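Local coordinates for protein putative rRNA methyltransferase (Sorangium cellulosum, PDB 4RWZ) that probably methylates 16S rRNA of the 30S ribosomal subunit, using S-adenosylmethionine as methyl donor, and so confers resistance to aminoglycoside antibiotics, at residues S109-S112 and A113-P117. Numbering follows the deposited sequence.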
loop_
_atom_site.group_PDB
_atom_site.type_symbol
_atom_site.label_atom_id
_atom_site.label_comp_id
_atom_site.label_asym_id
_atom_site.label_seq_id
_atom_site.Cartn_x
_atom_site.Cartn_y
_atom_site.Cartn_z
ATOM N N SER A 109 -12.896 1.838 6.403
ATOM C CA SER A 109 -12.389 3.173 6.751
ATOM C C SER A 109 -11.456 3.730 5.681
ATOM O O SER A 109 -11.552 4.893 5.311
ATOM C CB SER A 109 -11.668 3.123 8.078
ATOM O OG SER A 109 -12.640 3.256 9.094
ATOM N N LEU A 110 -10.564 2.870 5.187
ATOM C CA LEU A 110 -9.604 3.256 4.147
ATOM C C LEU A 110 -10.251 3.308 2.814
ATOM O O LEU A 110 -9.898 4.158 1.993
ATOM C CB LEU A 110 -8.438 2.276 4.101
ATOM C CG LEU A 110 -7.311 2.540 3.071
ATOM C CD1 LEU A 110 -6.878 4.030 3.110
ATOM C CD2 LEU A 110 -6.143 1.635 3.446
ATOM N N LEU A 111 -11.193 2.411 2.566
ATOM C CA LEU A 111 -12.021 2.472 1.375
ATOM C C LEU A 111 -12.704 3.829 1.302
ATOM O O LEU A 111 -12.702 4.492 0.254
ATOM C CB LEU A 111 -13.095 1.372 1.422
ATOM C CG LEU A 111 -14.190 1.382 0.347
ATOM C CD1 LEU A 111 -13.578 1.242 -1.043
ATOM C CD2 LEU A 111 -15.215 0.252 0.602
ATOM N N SER A 112 -13.316 4.226 2.411
ATOM C CA SER A 112 -13.971 5.541 2.408
ATOM C C SER A 112 -13.015 6.683 2.107
ATOM O O SER A 112 -13.346 7.628 1.394
ATOM C CB SER A 112 -14.629 5.835 3.758
ATOM O OG SER A 112 -15.557 4.816 4.012
ATOM N N ALA A 113 -11.832 6.613 2.688
ATOM C CA ALA A 113 -10.839 7.655 2.487
ATOM C C ALA A 113 -10.489 7.740 0.994
ATOM O O ALA A 113 -10.125 8.814 0.512
ATOM C CB ALA A 113 -9.562 7.381 3.363
ATOM N N LEU A 114 -10.549 6.620 0.245
ATOM C CA LEU A 114 -10.163 6.679 -1.187
ATOM C C LEU A 114 -11.310 7.124 -2.088
ATOM O O LEU A 114 -11.094 7.655 -3.227
ATOM C CB LEU A 114 -9.663 5.275 -1.695
ATOM C CG LEU A 114 -8.395 4.786 -0.968
ATOM C CD1 LEU A 114 -8.212 3.246 -1.285
ATOM C CD2 LEU A 114 -7.183 5.528 -1.467
ATOM N N VAL A 115 -12.546 6.930 -1.615
ATOM C CA VAL A 115 -13.694 7.279 -2.486
ATOM C C VAL A 115 -14.434 8.547 -2.086
ATOM O O VAL A 115 -15.216 9.068 -2.902
ATOM C CB VAL A 115 -14.702 6.122 -2.677
ATOM C CG1 VAL A 115 -13.968 4.872 -3.238
ATOM C CG2 VAL A 115 -15.408 5.778 -1.383
ATOM N N LEU A 116 -14.259 9.025 -0.845
ATOM C CA LEU A 116 -14.942 10.273 -0.463
ATOM C C LEU A 116 -14.379 11.495 -1.217
ATOM O O LEU A 116 -15.154 12.280 -1.809
ATOM C CB LEU A 116 -14.984 10.475 1.067
ATOM C CG LEU A 116 -15.880 9.396 1.732
ATOM C CD1 LEU A 116 -15.898 9.486 3.260
ATOM C CD2 LEU A 116 -17.289 9.415 1.137
ATOM N N PRO A 117 -13.056 11.710 -1.205
ATOM C CA PRO A 117 -11.976 11.070 -0.458
ATOM C C PRO A 117 -11.605 11.926 0.724
ATOM O O PRO A 117 -12.200 12.990 0.956
ATOM C CB PRO A 117 -10.825 11.052 -1.471
ATOM C CG PRO A 117 -10.990 12.418 -2.152
ATOM C CD PRO A 117 -12.518 12.648 -2.221
#
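With chi1 at -67°, Leu-116 sets its CG beside its own backbone N and folds back over the preceding turn, where CG lies 3.1 Å from Ser-112 O and CD1 rests 3.9 Å from Ser-112 CB. The same carbonyl accepts the N-H of Leu-116, with 2.8 Å from Leu-116 N to Ser-112 O, and a weak second one from Val-115 N. A similar first torsion in Ser-112 turns OG back to the carbonyl of Ala-108, one turn earlier. Leu-111 O is likewise shared: Val-115 N bonds to it at 3.1 Å, and Leu-114 N adds a weak bond. Carbonyls that each take both the i+3 and the i+4 N-H lie toward the C-terminal part of helix 108-115, which follows strand 98-104 of the Rossmann-like methyltransferase sheet. Leu-111 and Val-115 occupy one side of the helix, Leu-111 CD1 lying 4.3 Å from Val-115 CG1, whereas Leu-110 lays CD1 alongside Ala-113 CB at 4.3 Å. The first pair touches Leu-139 of strand 133-139, the second Val-121 of helix 119-127. A cis peptide bond leads from Leu-116 into Pro-117, whose ring packs on helix 160-172, while from that helix the Tyr-171 hydroxyl hydrogen-bonds to Leu-114 O and Trp-162 NE1 to Val-115 O.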